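Local coordinates for pectate lyase (Bacillus, PDB 3VMV), which probably cleaves polygalacturonate, the backbone of pectin, by beta-elimination, as a secreted pectate lyase of polysaccharide lyase family 1, at residues Leu210-Asp215 / Asn232-Ala237; Thr274-Leu279 / Asn293-Phe298. One frame throughout, in Å; residues are numbered along the deposited sequence.

Contact 1 of 2, residues Leu210-Asp215 / Asn232-Ala237. With SO4 (sulfate ion), chain C.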
# COMPACT_ATOMS: atom_id res chain seq x y z
N LEU A 210 8.81 3.89 2.67
CA LEU A 210 9.34 5.06 3.37
C LEU A 210 8.36 5.33 4.51
O LEU A 210 7.18 5.59 4.25
CB LEU A 210 9.42 6.27 2.43
CG LEU A 210 10.12 7.53 2.94
CD1 LEU A 210 10.25 8.52 1.78
CD2 LEU A 210 9.39 8.20 4.14
N ILE A 211 8.81 5.16 5.76
CA ILE A 211 7.90 5.30 6.90
C ILE A 211 8.32 6.47 7.75
O ILE A 211 9.42 6.46 8.30
CB ILE A 211 7.86 4.01 7.79
CG1 ILE A 211 7.60 2.76 6.96
CG2 ILE A 211 6.78 4.14 8.89
CD1 ILE A 211 7.88 1.48 7.75
N ARG A 212 7.43 7.45 7.90
CA ARG A 212 7.61 8.53 8.87
C ARG A 212 6.65 8.35 10.03
O ARG A 212 5.45 8.22 9.79
CB ARG A 212 7.38 9.92 8.26
CG ARG A 212 8.42 10.35 7.24
CD ARG A 212 7.94 11.66 6.62
NE ARG A 212 8.94 12.35 5.80
CZ ARG A 212 8.97 12.27 4.46
NH1 ARG A 212 8.10 11.51 3.80
NH2 ARG A 212 9.90 12.96 3.80
N TYR A 213 7.17 8.37 11.26
CA TYR A 213 6.36 8.41 12.52
C TYR A 213 5.55 7.18 12.88
O TYR A 213 5.41 6.85 14.08
CB TYR A 213 5.35 9.61 12.58
CG TYR A 213 5.97 10.96 12.32
CD1 TYR A 213 6.75 11.59 13.30
CD2 TYR A 213 5.83 11.57 11.09
CE1 TYR A 213 7.36 12.83 13.06
CE2 TYR A 213 6.43 12.80 10.84
CZ TYR A 213 7.19 13.41 11.83
OH TYR A 213 7.80 14.62 11.59
N ALA A 214 5.00 6.52 11.86
CA ALA A 214 3.98 5.47 12.09
C ALA A 214 4.51 4.19 12.73
O ALA A 214 5.68 3.85 12.57
CB ALA A 214 3.34 5.12 10.78
N ASP A 215 3.61 3.51 13.46
CA ASP A 215 3.81 2.10 13.83
C ASP A 215 3.30 1.20 12.70
O ASP A 215 2.13 1.33 12.21
CB ASP A 215 3.05 1.79 15.12
CG ASP A 215 3.66 2.49 16.35
OD1 ASP A 215 4.84 2.87 16.29
OD2 ASP A 215 2.93 2.70 17.35
N ASN A 232 12.57 2.09 5.12
CA ASN A 232 13.25 3.28 5.57
C ASN A 232 12.43 3.83 6.72
O ASN A 232 11.37 4.38 6.49
CB ASN A 232 13.33 4.28 4.43
CG ASN A 232 14.14 5.53 4.80
OD1 ASN A 232 14.68 5.63 5.90
ND2 ASN A 232 14.25 6.47 3.84
N SER A 233 12.95 3.69 7.94
CA SER A 233 12.22 4.09 9.13
C SER A 233 12.76 5.40 9.67
O SER A 233 13.94 5.48 10.05
CB SER A 233 12.35 2.97 10.19
OG SER A 233 11.53 3.23 11.32
N ARG A 234 11.87 6.41 9.70
CA ARG A 234 12.26 7.80 9.94
C ARG A 234 11.45 8.42 11.06
O ARG A 234 10.29 8.05 11.27
CB ARG A 234 12.02 8.62 8.65
CG ARG A 234 13.05 8.28 7.56
CD ARG A 234 12.56 8.53 6.15
NE ARG A 234 12.62 9.95 5.82
CZ ARG A 234 12.85 10.40 4.59
NH1 ARG A 234 12.88 11.71 4.39
NH2 ARG A 234 13.08 9.54 3.58
N VAL A 235 12.04 9.42 11.72
CA VAL A 235 11.36 10.29 12.72
C VAL A 235 10.43 9.52 13.64
O VAL A 235 9.23 9.79 13.76
CB VAL A 235 10.63 11.55 12.14
CG1 VAL A 235 11.66 12.60 11.75
CG2 VAL A 235 9.73 11.23 10.98
N GLY A 236 11.02 8.54 14.31
CA GLY A 236 10.31 7.87 15.39
C GLY A 236 9.32 6.79 14.95
O GLY A 236 8.60 6.25 15.79
N ALA A 237 9.29 6.47 13.66
CA ALA A 237 8.55 5.29 13.21
C ALA A 237 9.01 4.06 13.98
O ALA A 237 10.13 4.00 14.42
CB ALA A 237 8.77 5.04 11.73
S SO4 C . 12.84 11.54 0.43
O1 SO4 C . 12.63 12.40 1.62
O2 SO4 C . 11.55 11.35 -0.24
O3 SO4 C . 13.81 12.17 -0.46
O4 SO4 C . 13.34 10.21 0.84
O HOH W 1 12.03 14.58 5.04

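Contact 2 of 2, residues Thr274-Leu279 / Asn293-Phe298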
# COMPACT_ATOMS: atom_id res chain seq x y z
N THR A 274 16.17 9.42 13.12
CA THR A 274 15.87 8.04 12.77
C THR A 274 14.52 7.56 13.29
O THR A 274 13.97 8.07 14.26
CB THR A 274 16.98 7.14 13.34
OG1 THR A 274 16.92 5.83 12.77
CG2 THR A 274 16.89 7.05 14.88
N GLY A 275 14.03 6.50 12.64
CA GLY A 275 12.98 5.67 13.22
C GLY A 275 13.64 4.44 13.83
O GLY A 275 14.86 4.38 14.01
N TYR A 276 12.80 3.47 14.18
CA TYR A 276 13.25 2.27 14.88
C TYR A 276 12.76 1.02 14.16
O TYR A 276 11.80 1.07 13.34
CB TYR A 276 12.67 2.26 16.29
CG TYR A 276 13.05 3.42 17.16
CD1 TYR A 276 14.16 3.35 17.99
CD2 TYR A 276 12.29 4.58 17.15
CE1 TYR A 276 14.48 4.41 18.81
CE2 TYR A 276 12.61 5.64 17.95
CZ TYR A 276 13.71 5.55 18.78
OH TYR A 276 14.05 6.60 19.62
N TRP A 277 13.32 -0.14 14.51
CA TRP A 277 12.92 -1.41 13.85
C TRP A 277 13.14 -2.54 14.83
O TRP A 277 14.14 -2.56 15.59
CB TRP A 277 13.70 -1.66 12.55
CG TRP A 277 15.19 -1.27 12.64
CD1 TRP A 277 16.24 -2.04 13.09
CD2 TRP A 277 15.74 0.00 12.28
NE1 TRP A 277 17.42 -1.32 13.01
CE2 TRP A 277 17.14 -0.05 12.55
CE3 TRP A 277 15.19 1.19 11.79
CZ2 TRP A 277 17.99 1.04 12.32
CZ3 TRP A 277 16.03 2.28 11.55
CH2 TRP A 277 17.42 2.20 11.82
N ASN A 278 12.21 -3.47 14.84
CA ASN A 278 12.35 -4.68 15.65
C ASN A 278 12.46 -5.82 14.63
O ASN A 278 11.55 -5.99 13.81
CB ASN A 278 11.12 -4.79 16.53
CG ASN A 278 11.16 -6.02 17.41
OD1 ASN A 278 12.17 -6.72 17.46
ND2 ASN A 278 10.06 -6.27 18.12
N LEU A 279 13.55 -6.58 14.66
CA LEU A 279 13.80 -7.58 13.64
C LEU A 279 13.69 -8.96 14.27
O LEU A 279 14.35 -9.25 15.27
CB LEU A 279 15.23 -7.40 13.09
CG LEU A 279 15.57 -5.95 12.69
CD1 LEU A 279 17.01 -5.81 12.14
CD2 LEU A 279 14.60 -5.38 11.69
N ASN A 293 20.89 -4.29 14.18
CA ASN A 293 20.44 -4.62 15.52
C ASN A 293 18.99 -4.18 15.64
O ASN A 293 18.59 -3.23 14.97
CB ASN A 293 21.23 -3.79 16.58
CG ASN A 293 22.75 -4.03 16.54
OD1 ASN A 293 23.20 -5.12 16.79
ND2 ASN A 293 23.52 -2.98 16.24
N SER A 294 18.19 -4.88 16.45
CA SER A 294 16.86 -4.39 16.79
C SER A 294 16.99 -3.17 17.69
O SER A 294 17.76 -3.16 18.64
CB SER A 294 16.01 -5.45 17.50
OG SER A 294 15.63 -6.49 16.61
N THR A 295 16.25 -2.13 17.35
CA THR A 295 16.35 -0.88 18.08
C THR A 295 15.04 -0.54 18.81
O THR A 295 14.93 0.51 19.41
CB THR A 295 16.79 0.32 17.17
OG1 THR A 295 15.76 0.60 16.19
CG2 THR A 295 18.09 -0.04 16.44
N THR A 296 14.00 -1.39 18.67
CA THR A 296 12.79 -1.24 19.46
C THR A 296 12.24 -2.64 19.76
O THR A 296 12.52 -3.58 19.00
CB THR A 296 11.70 -0.36 18.75
OG1 THR A 296 10.52 -0.30 19.58
CG2 THR A 296 11.28 -0.89 17.36
N ASN A 297 11.46 -2.74 20.85
CA ASN A 297 10.73 -3.95 21.19
C ASN A 297 9.30 -3.93 20.65
O ASN A 297 8.52 -4.86 20.93
CB ASN A 297 10.63 -4.13 22.70
CG ASN A 297 11.97 -4.25 23.36
OD1 ASN A 297 12.28 -3.55 24.34
ND2 ASN A 297 12.79 -5.16 22.85
N PHE A 298 8.94 -2.89 19.89
CA PHE A 298 7.59 -2.75 19.34
C PHE A 298 7.06 -4.04 18.69
O PHE A 298 7.69 -4.62 17.80
CB PHE A 298 7.52 -1.62 18.30
CG PHE A 298 6.21 -1.57 17.58
CD1 PHE A 298 5.06 -1.16 18.21
CD2 PHE A 298 6.14 -2.04 16.28
CE1 PHE A 298 3.83 -1.16 17.52
CE2 PHE A 298 4.93 -2.04 15.59
CZ PHE A 298 3.77 -1.61 16.22
O HOH W 2 16.84 3.02 15.44
O HOH W 3 20.66 -1.34 13.37
O HOH W 4 13.42 -6.38 20.09

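Contact 1 of 2, residues Leu210-Asp215 / Asn232-Ala237
Arg212 and Arg234 both turn CG beside the backbone N (chi1 -68° and -72°), which sends the two side chains from paired strand positions side by side out from the face they share with Leu210 and Asn232. Arg212 stays extended to NE, whereas Arg234 bends at its third torsion, and their guanidinium planes end 52° apart. Arg212 NH2 and Arg234 NH1 lie 3.3 Å apart, two donors without a bond, but each arginine is matched by an anion, Arg234 by a sulfate ion and Arg212 by Asp185 in a salt bridge. The sulfate, probably from the crystallisation liquor, is gripped by two arms of Arg234: NH2 gives to O4 at 2.8 Å and NH1 to O1 at 2.9 Å. One water accepts from Arg212 NH2 and, weakly, from Arg234 NH1, while Ser271 accepts from Arg234 NE. Leu210 lies against Arg234, CD2 over one face of the guanidinium and CD1 3.5 Å from NH2.

Past the strands, Val235 lays CG2 over the centre of the Tyr213 ring, a CH-pi contact with the methyl 3.5 Å from the ring centroid. On the face away from the arginines, Ile211 CG2 meets CB of Ala237, just past the strand. The backbones run parallel, joined by Ile211 N to Asn232 O, Arg234 N to Ile211 O and Tyr213 N to Arg234 O. Ala237 N also gives to Arg234 O, from the opposite face of that carbonyl's plane, and closes the type I' turn from Arg234 to Ala237. Matching parallel strands on successive turns are the hallmark of the right-handed parallel beta-helix of pectate lyases; the sulfate on Arg234, beside Arg212, is consistent with a surface suited to an acidic polysaccharide.

Contact 2 of 2, residues Thr274-Leu279 / Asn293-Phe298
Backbone and side-chain hydrogen bonds dominate where Trp277 and Thr295 meet. Trp277 O accepts from two successive amides, Thr295 N at 2.8 Å, nearly straight on, and Thr296 N at 3.3 Å from above the carbonyl plane. In return Thr295 OG1, set between its own backbone N and carbonyl carbon (chi1 66°), takes the bond from Trp277 N and sits over one face of the indole. Ser294 OG accepts from Leu279 N at 2.9 Å. Further along, Asn278 ND2 gives an almost linear bond (176°) to Phe298 O, which lies in the plane of the Asn278 amide although the nitrogen stands above the plane of that carbonyl. The indole NE1 reaches Asn293 O only weakly, at 3.0 Å.

Apolar contacts are fewer: Tyr276 CB packs on Thr296 CG2 at 3.6 Å, and Thr295 CG2 approaches Trp277 CE2 at 4.0 Å.

Waters extend the polar network, one joining Gly275 O to Thr295 OG1, a second Trp277 NE1 to Asn293 N and a third Asn278 OD1 to Asn297 ND2.

Within 293-298, Phe298 N gives to Thr296 OG1, forming an ST turn. The arrangement is an irregular segment laid across a beta-helix strand, their directions 101° apart: the loop after strand 283-285 covers the outer edge of strand 276-280, away from strand 238-242, near the C-terminal end of the parallel beta-helix.

Overall arrangement
The two contacts lie in series along the chain, contact 1 closing before contact 2 opens, with centres about 11 Å apart and on the same side of the chain's centre. Strand 210-212 pairs with 231-234, and strand 276-280 pairs with 238-242, the next strand after 231-234; 293-298 is a loop after strand 283-285. Segment 232-237 is the link between the contacts: Ser233 O and Ala237 O probably accept hydrogen bonds from Gly275 N and Tyr276 N, and Ser233 CB packs on the Trp277 ring. Phe298 CZ packs on Asp215 CB, so the loop also reaches contact 1 directly. Contact 1 thus joins two successive turns, whereas contact 2 fastens the later loop across the turn that follows.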